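Local coordinates for transthyretin-like protein (Klebsiella pneumoniae subsp. pneumoniae, PDB 3QVA) that probably hydrolyses 5-hydroxyisourate to 2-oxo-4-hydroxy-4-carboxy-5-ureidoimidazoline in purine metabolism, working as a homotetramer of the transthyretin family, at residues A[58-71]-A[79-91]. Residues are numbered along the deposited sequence; the frame is centred on the assembly and turned at random. Where two conformers were deposited one is given.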
loop_
_atom_site.group_PDB
_atom_site.type_symbol
_atom_site.label_atom_id
_atom_site.label_comp_id
_atom_site.label_asym_id
_atom_site.label_seq_id
_atom_site.Cartn_x
_atom_site.Cartn_y
_atom_site.Cartn_z
ATOM N N LEU A 58 11.840 9.511 22.819
ATOM C CA LEU A 58 10.496 9.446 23.390
ATOM C C LEU A 58 10.359 8.290 24.377
ATOM O O LEU A 58 10.908 7.207 24.146
ATOM C CB LEU A 58 9.441 9.311 22.285
ATOM C CG LEU A 58 9.296 10.438 21.259
ATOM C CD1 LEU A 58 8.479 9.946 20.081
ATOM C CD2 LEU A 58 8.658 11.678 21.876
ATOM N N PRO A 59 9.632 8.519 25.486
ATOM C CA PRO A 59 9.343 7.454 26.447
ATOM C C PRO A 59 8.318 6.450 25.914
ATOM O O PRO A 59 7.741 6.662 24.844
ATOM C CB PRO A 59 8.772 8.215 27.652
ATOM C CG PRO A 59 8.255 9.488 27.096
ATOM C CD PRO A 59 9.177 9.837 25.971
ATOM N N ALA A 60 8.105 5.367 26.662
ATOM C CA ALA A 60 7.100 4.361 26.322
ATOM C C ALA A 60 5.688 4.909 26.497
ATOM O O ALA A 60 5.429 5.712 27.397
ATOM C CB ALA A 60 7.292 3.110 27.170
ATOM N N GLY A 61 4.781 4.483 25.618
ATOM C CA GLY A 61 3.390 4.924 25.672
ATOM C C GLY A 61 2.700 4.870 24.320
ATOM O O GLY A 61 3.259 4.375 23.345
ATOM N N ARG A 62 1.479 5.390 24.273
ATOM C CA ARG A 62 0.688 5.383 23.045
ATOM C C ARG A 62 0.696 6.750 22.369
ATOM O O ARG A 62 0.398 7.771 22.997
ATOM C CB ARG A 62 -0.732 4.918 23.338
ATOM C CG ARG A 62 -0.814 3.440 23.697
ATOM C CD ARG A 62 -2.067 3.129 24.500
ATOM N NE ARG A 62 -3.279 3.198 23.687
ATOM C CZ ARG A 62 -4.217 4.137 23.789
ATOM N NH1 ARG A 62 -4.109 5.116 24.682
ATOM N NH2 ARG A 62 -5.276 4.090 22.991
ATOM N N TYR A 63 1.042 6.752 21.085
ATOM C CA TYR A 63 1.229 7.988 20.336
ATOM C C TYR A 63 0.362 8.050 19.090
ATOM O O TYR A 63 -0.141 7.039 18.605
ATOM C CB TYR A 63 2.691 8.149 19.922
ATOM C CG TYR A 63 3.649 8.351 21.068
ATOM C CD1 TYR A 63 4.264 7.265 21.683
ATOM C CD2 TYR A 63 3.961 9.632 21.521
ATOM C CE1 TYR A 63 5.155 7.441 22.734
ATOM C CE2 TYR A 63 4.855 9.820 22.572
ATOM C CZ TYR A 63 5.447 8.720 23.171
ATOM O OH TYR A 63 6.332 8.898 24.209
ATOM N N CYS A 64 0.219 9.262 18.575
ATOM C CA CYS A 64 -0.555 9.514 17.385
ATOM C C CYS A 64 0.230 10.487 16.515
ATOM O O CYS A 64 0.523 11.604 16.949
ATOM C CB CYS A 64 -1.900 10.111 17.789
ATOM S SG CYS A 64 -2.986 10.461 16.435
ATOM N N LEU A 65 0.601 10.048 15.310
ATOM C CA LEU A 65 1.217 10.927 14.312
ATOM C C LEU A 65 0.177 11.285 13.276
ATOM O O LEU A 65 -0.417 10.398 12.684
ATOM C CB LEU A 65 2.367 10.228 13.586
ATOM C CG LEU A 65 3.847 10.461 13.854
ATOM C CD1 LEU A 65 4.626 9.797 12.717
ATOM C CD2 LEU A 65 4.221 11.937 13.961
ATOM N N THR A 66 -0.036 12.576 13.043
ATOM C CA THR A 66 -1.071 12.999 12.111
ATOM C C THR A 66 -0.510 13.887 11.014
ATOM O O THR A 66 -0.011 14.982 11.290
ATOM C CB THR A 66 -2.208 13.742 12.840
ATOM O OG1 THR A 66 -2.725 12.906 13.886
ATOM C CG2 THR A 66 -3.335 14.103 11.865
ATOM N N ALA A 67 -0.613 13.417 9.773
ATOM C CA ALA A 67 -0.159 14.190 8.619
ATOM C C ALA A 67 -1.346 14.899 7.992
ATOM O O ALA A 67 -2.374 14.284 7.718
ATOM C CB ALA A 67 0.536 13.288 7.597
ATOM N N GLU A 68 -1.212 16.204 7.779
ATOM C CA GLU A 68 -2.310 16.988 7.247
ATOM C C GLU A 68 -2.316 16.893 5.723
ATOM O O GLU A 68 -2.008 17.847 5.010
ATOM C CB GLU A 68 -2.214 18.435 7.744
ATOM C CG GLU A 68 -2.402 18.542 9.259
ATOM C CD GLU A 68 -3.819 18.211 9.692
ATOM O OE1 GLU A 68 -4.757 18.583 8.963
ATOM O OE2 GLU A 68 -3.998 17.581 10.761
ATOM N N THR A 69 -2.674 15.715 5.234
ATOM C CA THR A 69 -2.561 15.402 3.816
ATOM C C THR A 69 -3.626 16.096 2.967
ATOM O O THR A 69 -3.335 16.573 1.858
ATOM C CB THR A 69 -2.614 13.883 3.587
ATOM O OG1 THR A 69 -3.810 13.358 4.173
ATOM C CG2 THR A 69 -1.404 13.212 4.239
ATOM N N GLY A 70 -4.849 16.173 3.491
ATOM C CA GLY A 70 -5.961 16.788 2.763
ATOM C C GLY A 70 -5.691 18.254 2.480
ATOM O O GLY A 70 -5.915 18.730 1.358
ATOM N N ALA A 71 -5.180 18.958 3.490
ATOM C CA ALA A 71 -4.823 20.377 3.368
ATOM C C ALA A 71 -3.701 20.582 2.356
ATOM O O ALA A 71 -3.724 21.548 1.584
ATOM C CB ALA A 71 -4.433 20.949 4.726
ATOM N N GLU A 79 -8.272 17.562 -5.203
ATOM C CA GLU A 79 -9.309 17.095 -4.284
ATOM C C GLU A 79 -8.992 15.687 -3.764
ATOM O O GLU A 79 -8.330 14.895 -4.437
ATOM C CB GLU A 79 -10.688 17.149 -4.950
ATOM C CG GLU A 79 -11.190 18.568 -5.220
ATOM N N SER A 80 -9.445 15.398 -2.549
ATOM C CA SER A 80 -9.292 14.070 -1.950
ATOM C C SER A 80 -10.424 13.865 -0.963
ATOM O O SER A 80 -10.856 14.823 -0.319
ATOM C CB SER A 80 -7.952 13.953 -1.217
ATOM O OG SER A 80 -7.839 12.698 -0.560
ATOM N N VAL A 81 -10.909 12.631 -0.843
ATOM C CA VAL A 81 -11.911 12.328 0.179
ATOM C C VAL A 81 -11.253 12.122 1.542
ATOM O O VAL A 81 -11.925 12.149 2.560
ATOM C CB VAL A 81 -12.812 11.115 -0.177
ATOM C CG1 VAL A 81 -13.534 11.348 -1.511
ATOM C CG2 VAL A 81 -12.016 9.799 -0.180
ATOM N N PHE A 82 -9.942 11.914 1.561
ATOM C CA PHE A 82 -9.231 11.752 2.831
ATOM C C PHE A 82 -8.801 13.104 3.366
ATOM O O PHE A 82 -8.086 13.849 2.691
ATOM C CB PHE A 82 -8.039 10.804 2.678
ATOM C CG PHE A 82 -8.428 9.447 2.181
ATOM C CD1 PHE A 82 -8.220 9.096 0.854
ATOM C CD2 PHE A 82 -9.044 8.529 3.030
ATOM C CE1 PHE A 82 -8.600 7.856 0.380
ATOM C CE2 PHE A 82 -9.431 7.268 2.557
ATOM C CZ PHE A 82 -9.200 6.931 1.234
ATOM N N THR A 83 -9.257 13.428 4.572
ATOM C CA THR A 83 -9.017 14.761 5.140
ATOM C C THR A 83 -7.649 14.906 5.814
ATOM O O THR A 83 -7.082 15.998 5.844
ATOM C CB THR A 83 -10.117 15.155 6.138
ATOM O OG1 THR A 83 -10.182 14.180 7.183
ATOM C CG2 THR A 83 -11.464 15.229 5.440
ATOM N N ARG A 84 -7.148 13.804 6.371
ATOM C CA ARG A 84 -5.829 13.753 6.995
ATOM C C ARG A 84 -5.451 12.288 7.138
ATOM O O ARG A 84 -6.266 11.409 6.843
ATOM C CB ARG A 84 -5.810 14.467 8.360
ATOM C CG ARG A 84 -6.959 14.126 9.299
ATOM C CD ARG A 84 -6.961 15.043 10.519
ATOM N NE ARG A 84 -6.834 16.446 10.131
ATOM C CZ ARG A 84 -7.821 17.173 9.615
ATOM N NH1 ARG A 84 -7.609 18.441 9.283
ATOM N NH2 ARG A 84 -9.019 16.632 9.424
ATOM N N ALA A 85 -4.221 12.036 7.566
ATOM C CA ALA A 85 -3.727 10.686 7.741
ATOM C C ALA A 85 -3.197 10.550 9.158
ATOM O O ALA A 85 -2.172 11.135 9.505
ATOM C CB ALA A 85 -2.634 10.386 6.709
ATOM N N GLN A 86 -3.924 9.797 9.976
ATOM C CA GLN A 86 -3.558 9.588 11.366
ATOM C C GLN A 86 -3.032 8.169 11.568
ATOM O O GLN A 86 -3.694 7.196 11.185
ATOM C CB GLN A 86 -4.763 9.850 12.277
ATOM C CG GLN A 86 -4.470 9.623 13.748
ATOM C CD GLN A 86 -5.680 9.851 14.642
ATOM O OE1 GLN A 86 -6.149 8.925 15.311
ATOM N NE2 GLN A 86 -6.192 11.078 14.659
ATOM N N ILE A 87 -1.841 8.067 12.162
ATOM C CA ILE A 87 -1.274 6.786 12.572
ATOM C C ILE A 87 -1.310 6.682 14.095
ATOM O O ILE A 87 -0.889 7.607 14.807
ATOM C CB ILE A 87 0.189 6.631 12.115
ATOM C CG1 ILE A 87 0.307 6.722 10.593
ATOM C CG2 ILE A 87 0.762 5.292 12.609
ATOM C CD1 ILE A 87 1.767 6.823 10.143
ATOM N N ASP A 88 -1.814 5.558 14.590
ATOM C CA ASP A 88 -1.864 5.319 16.028
ATOM C C ASP A 88 -0.958 4.144 16.343
ATOM O O ASP A 88 -1.156 3.046 15.824
ATOM C CB ASP A 88 -3.300 5.027 16.450
ATOM C CG ASP A 88 -4.196 6.229 16.299
ATOM O OD1 ASP A 88 -5.002 6.259 15.338
ATOM O OD2 ASP A 88 -4.072 7.155 17.135
ATOM N N PHE A 89 0.057 4.383 17.168
ATOM C CA PHE A 89 1.063 3.363 17.422
ATOM C C PHE A 89 1.515 3.346 18.879
ATOM O O PHE A 89 1.149 4.221 19.668
ATOM C CB PHE A 89 2.258 3.509 16.461
ATOM C CG PHE A 89 3.048 4.780 16.642
ATOM C CD1 PHE A 89 4.261 4.766 17.328
ATOM C CD2 PHE A 89 2.586 5.987 16.122
ATOM C CE1 PHE A 89 5.002 5.934 17.495
ATOM C CE2 PHE A 89 3.322 7.166 16.286
ATOM C CZ PHE A 89 4.530 7.134 16.970
ATOM N N VAL A 90 2.291 2.329 19.224
ATOM C CA VAL A 90 2.767 2.161 20.593
ATOM C C VAL A 90 4.289 2.037 20.653
ATOM O O VAL A 90 4.917 1.409 19.788
ATOM C CB VAL A 90 2.050 0.967 21.308
ATOM C CG1 VAL A 90 2.260 -0.344 20.548
ATOM C CG2 VAL A 90 2.499 0.844 22.777
ATOM N N ILE A 91 4.869 2.685 21.663
ATOM C CA ILE A 91 6.256 2.459 22.057
ATOM C C ILE A 91 6.264 1.686 23.375
ATOM O O ILE A 91 6.270 0.449 23.383
ATOM C CB ILE A 91 7.032 3.787 22.222
ATOM C CG1 ILE A 91 7.194 4.488 20.868
ATOM C CG2 ILE A 91 8.398 3.531 22.862
ATOM C CD1 ILE A 91 7.846 5.865 20.936
HETATM O O HOH W 1 -3.224 6.602 19.680
HETATM O O HOH W 2 -5.259 17.976 6.266
HETATM O O HOH W 3 -5.543 13.450 1.681
#
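Y63 and F89 form a hydrogen-bonded pair of the antiparallel ladder that joins strands 62-67 and 82-90, with F89 N bonded to Y63 O and Y63 N to F89 O. The pairing repeats at L65 with I87, whose N meets L65 O at 2.8 Å, almost straight (178°), and at A67 with A85.

The buried face carries Y63, L65, A67, A85, I87 and F89, and here packing is tight. With CG between its backbone N and carbonyl carbon (chi1 65°), F89 swings its ring back over the neighbouring strand. One face of that ring takes Y63 CB, 3.6 Å from F89 CZ, while L65 CG lies 4.1 Å from F89 CE2. The two aromatic rings themselves are slid apart and barely overlap. I91 CD1 reaches Y63 CE1 at 3.6 Å, and Y63 OH, polar at the end of an apolar ring, bonds P59 O. The small A85 lies on F103 and W110, and A67 on I16.

The other face is more polar, and loosest at its solvent end, where exposed R62 brings CG only within 4.3 Å of V90 CG2. Where strand 62-67 gives way to the helix, R84, in one of two conformers, grips E68 side-on: NE meets OE2 in the guanidinium plane, and NH1 reaches the syn lone pair of OE1 at 2.9 Å. G70, lacking a side chain, lets the helix start lie close against T83 O.

D88 probably also bridges to R84 of the second subunit, whose strand pairs antiparallel with 82-90, continuing the sheet across the interface as in the transthyretin beta-sandwich dimer.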